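Local coordinates for protein putative N-acetylneuraminate lyase ([Ruminococcus] gnavus ATCC 29149, PDB 6RB7) that is a putative lyase of the dihydrodipicolinate synthetase family, built as a beta/alpha barrel with additional helices and assembled as a tetramer, at residues 149-154 and 182-187; 167-172 and 178-183. One frame throughout, in Å; residues are numbered along the deposited sequence. Where two conformers were deposited one is given.

Contact 1 of 2, residues 149-154 and 182-187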
loop_
_atom_site.group_PDB
_atom_site.type_symbol
_atom_site.label_atom_id
_atom_site.label_comp_id
_atom_site.label_asym_id
_atom_site.label_seq_id
_atom_site.Cartn_x
_atom_site.Cartn_y
_atom_site.Cartn_z
ATOM N N TYR A 149 -9.342 19.307 4.643
ATOM C CA TYR A 149 -9.937 20.457 5.366
ATOM C C TYR A 149 -10.053 20.145 6.859
ATOM O O TYR A 149 -9.905 21.073 7.691
ATOM C CB TYR A 149 -11.286 20.913 4.788
ATOM C CG TYR A 149 -12.282 19.811 4.527
ATOM C CD1 TYR A 149 -13.145 19.376 5.504
ATOM C CD2 TYR A 149 -12.390 19.252 3.260
ATOM C CE1 TYR A 149 -14.057 18.366 5.254
ATOM C CE2 TYR A 149 -13.321 18.276 2.987
ATOM C CZ TYR A 149 -14.148 17.825 3.989
ATOM O OH TYR A 149 -15.086 16.869 3.705
ATOM N N ALA A 150 -10.309 18.892 7.234
ATOM C CA ALA A 150 -10.416 18.484 8.650
ATOM C C ALA A 150 -9.030 18.472 9.302
ATOM O O ALA A 150 -8.890 18.826 10.481
ATOM C CB ALA A 150 -11.098 17.155 8.784
ATOM N N ILE A 151 -8.021 18.037 8.555
ATOM C CA ILE A 151 -6.622 18.051 9.068
ATOM C C ILE A 151 -6.195 19.499 9.328
ATOM O O ILE A 151 -5.643 19.810 10.411
ATOM C CB ILE A 151 -5.675 17.329 8.113
ATOM C CG1 ILE A 151 -6.096 15.887 7.899
ATOM C CG2 ILE A 151 -4.256 17.428 8.678
ATOM C CD1 ILE A 151 -5.346 15.124 6.840
ATOM N N ALA A 152 -6.446 20.409 8.375
ATOM C CA ALA A 152 -6.103 21.826 8.555
ATOM C C ALA A 152 -6.861 22.401 9.743
ATOM O O ALA A 152 -6.286 23.157 10.535
ATOM C CB ALA A 152 -6.411 22.620 7.308
ATOM N N GLN A 153 -8.126 22.040 9.900
ATOM C CA GLN A 153 -8.939 22.597 11.027
ATOM C C GLN A 153 -8.312 22.126 12.342
ATOM O O GLN A 153 -8.246 22.917 13.280
ATOM C CB GLN A 153 -10.409 22.168 10.877
ATOM C CG GLN A 153 -11.262 22.438 12.099
ATOM C CD GLN A 153 -12.645 21.806 11.994
ATOM O OE1 GLN A 153 -13.175 21.587 10.912
ATOM N NE2 GLN A 153 -13.238 21.463 13.127
ATOM N N TYR A 154 -7.872 20.871 12.423
ATOM C CA TYR A 154 -7.260 20.310 13.639
ATOM C C TYR A 154 -5.990 21.098 13.970
ATOM O O TYR A 154 -5.834 21.629 15.072
ATOM C CB TYR A 154 -6.978 18.843 13.410
ATOM C CG TYR A 154 -6.180 18.078 14.441
ATOM C CD1 TYR A 154 -6.723 17.643 15.635
ATOM C CD2 TYR A 154 -4.887 17.648 14.136
ATOM C CE1 TYR A 154 -6.019 16.801 16.487
ATOM C CE2 TYR A 154 -4.162 16.825 14.988
ATOM C CZ TYR A 154 -4.736 16.386 16.165
ATOM O OH TYR A 154 -4.082 15.531 17.008
ATOM N N GLN A 182 1.158 18.675 -0.944
ATOM C CA GLN A 182 1.566 20.050 -1.314
ATOM C C GLN A 182 0.403 21.024 -1.131
ATOM O O GLN A 182 0.617 22.122 -0.599
ATOM C CB GLN A 182 2.128 20.113 -2.741
ATOM C CG GLN A 182 3.602 19.682 -2.870
ATOM C CD GLN A 182 4.595 19.927 -1.745
ATOM O OE1 GLN A 182 4.837 21.055 -1.231
ATOM N NE2 GLN A 182 5.204 18.819 -1.372
ATOM N N ASN A 183 -0.825 20.637 -1.476
ATOM C CA ASN A 183 -2.007 21.523 -1.363
ATOM C C ASN A 183 -2.277 21.815 0.119
ATOM O O ASN A 183 -2.622 22.965 0.468
ATOM C CB ASN A 183 -3.265 20.921 -1.972
ATOM C CG ASN A 183 -3.255 20.957 -3.486
ATOM O OD1 ASN A 183 -2.432 21.630 -4.094
ATOM N ND2 ASN A 183 -4.189 20.250 -4.105
ATOM N N LEU A 184 -2.172 20.796 0.988
ATOM C CA LEU A 184 -2.435 21.029 2.420
ATOM C C LEU A 184 -1.348 21.939 2.987
ATOM O O LEU A 184 -1.664 22.787 3.834
ATOM C CB LEU A 184 -2.540 19.691 3.141
ATOM C CG LEU A 184 -2.764 19.757 4.639
ATOM C CD1 LEU A 184 -3.907 20.617 5.087
ATOM C CD2 LEU A 184 -2.928 18.339 5.173
ATOM N N PHE A 185 -0.104 21.812 2.514
ATOM C CA PHE A 185 0.967 22.687 3.021
ATOM C C PHE A 185 0.711 24.134 2.574
ATOM O O PHE A 185 0.923 25.037 3.384
ATOM C CB PHE A 185 2.319 22.108 2.645
ATOM C CG PHE A 185 3.509 22.794 3.265
ATOM C CD1 PHE A 185 3.490 23.299 4.560
ATOM C CD2 PHE A 185 4.712 22.828 2.571
ATOM C CE1 PHE A 185 4.629 23.862 5.099
ATOM C CE2 PHE A 185 5.830 23.413 3.114
ATOM C CZ PHE A 185 5.789 23.935 4.377
ATOM N N VAL A 186 0.246 24.342 1.340
ATOM C CA VAL A 186 -0.136 25.709 0.891
ATOM C C VAL A 186 -1.161 26.273 1.870
ATOM O O VAL A 186 -1.021 27.430 2.320
ATOM C CB VAL A 186 -0.659 25.709 -0.555
ATOM C CG1 VAL A 186 -1.327 27.053 -0.880
ATOM C CG2 VAL A 186 0.465 25.413 -1.545
ATOM N N GLU A 187 -2.206 25.488 2.186
ATOM C CA GLU A 187 -3.260 25.987 3.087
ATOM C C GLU A 187 -2.636 26.323 4.446
ATOM O O GLU A 187 -2.965 27.352 5.060
ATOM C CB GLU A 187 -4.369 24.944 3.154
ATOM C CG GLU A 187 -5.496 25.346 4.057
ATOM C CD GLU A 187 -6.454 26.372 3.464
ATOM O OE1 GLU A 187 -6.222 26.872 2.328
ATOM O OE2 GLU A 187 -7.440 26.654 4.155
#
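Leu184 reaches across from helix 182-188 and sets its two methyls on neighbouring residues of helix 148-160. Leu184 CD1 meets the CB of Ala152 at 3.9 Å, and Leu184 CD2 lies 3.9 Å from CG2 of Ile151. With CG anti to the backbone N (chi1 178°), the leucine stretches out from its own helix and its fork straddles the step from Ile151 to Ala152. It crosses the isoleucine side chain at about a right angle. The Ile151 torsion places CG2 anti to the backbone N, and this methyl branch, rather than the longer CG1-CD1 arm, takes the touch. In the parallel beta/alpha barrel of this family, these are two helices of the outer layer, flanking the strand 166-171 between them in the chain. Their segments run in broadly the same direction, 36° apart, with axes 10.3 Å from each other at closest approach. Trp155 and Glu148 of helix 148-160 also touch Leu184. One turn further along, the aliphatic CG of Glu187 comes within 4.3 Å of the Ala152 CB, while its carboxylate forms a salt bridge with Lys190. On another side of helix 148-160, Tyr149 stacks on His284 of the second subunit.

Contact 2 of 2, residues 167-172 and 178-183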
loop_
_atom_site.group_PDB
_atom_site.type_symbol
_atom_site.label_atom_id
_atom_site.label_comp_id
_atom_site.label_asym_id
_atom_site.label_seq_id
_atom_site.Cartn_x
_atom_site.Cartn_y
_atom_site.Cartn_z
ATOM N N PHE A 167 4.760 26.916 15.150
ATOM C CA PHE A 167 4.016 25.651 14.940
ATOM C C PHE A 167 4.755 24.826 13.882
ATOM O O PHE A 167 5.008 25.296 12.747
ATOM C CB PHE A 167 2.591 25.914 14.496
ATOM C CG PHE A 167 1.709 24.697 14.449
ATOM C CD1 PHE A 167 1.733 23.833 13.366
ATOM C CD2 PHE A 167 0.817 24.446 15.475
ATOM C CE1 PHE A 167 0.891 22.726 13.333
ATOM C CE2 PHE A 167 -0.006 23.328 15.448
ATOM C CZ PHE A 167 0.025 22.481 14.372
ATOM N N VAL A 168 5.022 23.576 14.220
ATOM C CA VAL A 168 5.658 22.559 13.323
ATOM C C VAL A 168 4.666 21.458 12.989
ATOM O O VAL A 168 4.158 20.778 13.899
ATOM C CB VAL A 168 6.918 21.965 13.956
ATOM C CG1 VAL A 168 7.560 20.938 13.051
ATOM C CG2 VAL A 168 7.935 23.055 14.315
ATOM N N ILE A 169 4.439 21.219 11.691
ATOM C CA ILE A 169 3.639 20.060 11.243
ATOM C C ILE A 169 4.544 18.839 11.257
ATOM O O ILE A 169 5.654 18.936 10.706
ATOM C CB ILE A 169 3.137 20.323 9.818
ATOM C CG1 ILE A 169 2.229 21.544 9.773
ATOM C CG2 ILE A 169 2.500 19.069 9.235
ATOM C CD1 ILE A 169 2.096 22.101 8.364
ATOM N N TYR A 170 4.086 17.725 11.805
ATOM C CA TYR A 170 4.860 16.466 11.790
ATOM C C TYR A 170 4.241 15.552 10.741
ATOM O O TYR A 170 3.120 15.035 10.948
ATOM C CB TYR A 170 4.956 15.861 13.179
ATOM C CG TYR A 170 6.069 14.855 13.314
ATOM C CD1 TYR A 170 6.009 13.651 12.670
ATOM C CD2 TYR A 170 7.208 15.133 14.068
ATOM C CE1 TYR A 170 7.013 12.706 12.812
ATOM C CE2 TYR A 170 8.253 14.223 14.150
ATOM C CZ TYR A 170 8.172 13.022 13.490
ATOM O OH TYR A 170 9.171 12.079 13.576
ATOM N N ASN A 171 4.971 15.324 9.633
ATOM C CA ASN A 171 4.493 14.473 8.520
ATOM C C ASN A 171 4.996 13.053 8.728
ATOM O O ASN A 171 6.200 12.839 8.713
ATOM C CB ASN A 171 4.929 15.047 7.179
ATOM C CG ASN A 171 4.357 14.305 6.002
ATOM O OD1 ASN A 171 3.168 13.989 6.013
ATOM N ND2 ASN A 171 5.190 13.997 5.004
ATOM N N ILE A 172 4.093 12.114 8.952
ATOM C CA ILE A 172 4.461 10.688 9.197
ATOM C C ILE A 172 3.376 9.799 8.599
ATOM O O ILE A 172 2.620 9.136 9.305
ATOM C CB ILE A 172 4.761 10.471 10.688
ATOM C CG1 ILE A 172 5.246 9.037 10.933
ATOM C CG2 ILE A 172 3.600 10.887 11.578
ATOM C CD1 ILE A 172 6.256 8.930 12.046
ATOM N N VAL A 178 -2.377 9.387 6.764
ATOM C CA VAL A 178 -2.615 10.549 5.898
ATOM C C VAL A 178 -1.291 11.307 5.778
ATOM O O VAL A 178 -0.503 11.274 6.716
ATOM C CB VAL A 178 -3.748 11.466 6.405
ATOM C CG1 VAL A 178 -5.107 10.791 6.319
ATOM C CG2 VAL A 178 -3.499 11.951 7.819
ATOM N N ALA A 179 -1.127 12.015 4.667
ATOM C CA ALA A 179 0.085 12.799 4.362
ATOM C C ALA A 179 -0.200 14.287 4.387
ATOM O O ALA A 179 -1.283 14.750 3.993
ATOM C CB ALA A 179 0.615 12.369 3.002
ATOM N N LEU A 180 0.849 15.053 4.690
ATOM C CA LEU A 180 0.937 16.457 4.313
ATOM C C LEU A 180 1.184 16.544 2.820
ATOM O O LEU A 180 2.306 16.353 2.368
ATOM C CB LEU A 180 2.035 17.169 5.105
ATOM C CG LEU A 180 2.177 18.647 4.752
ATOM C CD1 LEU A 180 0.958 19.446 5.186
ATOM C CD2 LEU A 180 3.436 19.218 5.382
ATOM N N THR A 181 0.133 16.826 2.066
ATOM C CA THR A 181 0.250 17.023 0.606
ATOM C C THR A 181 0.749 18.434 0.307
ATOM O O THR A 181 0.667 19.327 1.161
ATOM C CB THR A 181 -1.090 16.822 -0.063
ATOM O OG1 THR A 181 -2.038 17.774 0.439
ATOM C CG2 THR A 181 -1.578 15.408 0.132
ATOM N N GLN A 182 1.158 18.675 -0.944
ATOM C CA GLN A 182 1.566 20.050 -1.314
ATOM C C GLN A 182 0.403 21.024 -1.131
ATOM O O GLN A 182 0.617 22.122 -0.599
ATOM C CB GLN A 182 2.128 20.113 -2.741
ATOM C CG GLN A 182 3.602 19.682 -2.870
ATOM C CD GLN A 182 4.595 19.927 -1.745
ATOM O OE1 GLN A 182 4.837 21.055 -1.231
ATOM N NE2 GLN A 182 5.204 18.819 -1.372
ATOM N N ASN A 183 -0.825 20.637 -1.476
ATOM C CA ASN A 183 -2.007 21.523 -1.363
ATOM C C ASN A 183 -2.277 21.815 0.119
ATOM O O ASN A 183 -2.622 22.965 0.468
ATOM C CB ASN A 183 -3.265 20.921 -1.972
ATOM C CG ASN A 183 -3.255 20.957 -3.486
ATOM O OD1 ASN A 183 -2.432 21.630 -4.094
ATOM N ND2 ASN A 183 -4.189 20.250 -4.105
HETATM O O HOH W 1 1.489 12.818 7.924
#
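Asn171 OD1 accepts two hydrogen bonds, one from the backbone N of Leu180 at 2.9 Å and one from a water at 2.8 Å. The hydrogen bond from the Leu180 N is nearly straight (173°), yet the donor stands above the carbonyl plane, 45° out of it. Holding CG anti to the backbone N (chi1 -174°) carries the asparagine amide across to the 178-183 segment, where OD1 also lies 3.5 Å from the CB of Leu180. The water ties the two segments together a second time: besides donating to OD1 it donates to the Val178 O at 2.8 Å, and it accepts from the Ile172 N at 2.9 Å. The other end of the amide, ND2, is hydrogen-bonded to Asn199 OD1 on the adjacent strand 194-199.

Beside this polar cluster, the Leu180 side chain crosses that of Ile169 at about a right angle, Leu180 CD2 meeting Ile169 CG2 at 4.0 Å. Both Ile169 and Asn171 point from strand 166-171 toward residues 178-183, and Ile169 also packs on Trp155 of helix 148-160; Val197 and Phe210 pack against Leu180. Immediately after it, Thr181 is the N-cap of helix 182-188, its OG1 accepting from the Leu184 N and also hydrogen-bonded to Glu148 OE2. The buried side-chain amide thus supplies the acceptor for the Leu180 N: with OD1 and ND2 both engaged its rotation is fixed, and the chain returning from the C-terminal end of the strand is fastened to the strand's Asn171 just ahead of helix 182-188.

The centres of contact 1 and contact 2 lie about 8 Å apart, on the same side of the chain's centre. Contact 2 ends just before helix 182-188, on which contact 1 lies, and their segments share Gln182 and Asn183. Along the chain, helix 148-160 comes first, then strand 166-171, the 178-181 loop and helix 182-188, a helix-strand-helix succession of the beta/alpha barrel with the short helix 173-176 inserted after the strand. Contact 1 joins two outer helices, whereas contact 2 fastens the strand to the loop. They also touch directly, Ile151 CD1 packing 3.8 Å from Val178 CG2. The loop before helix 182-188 is therefore held by the strand, and the helix itself by helix 148-160.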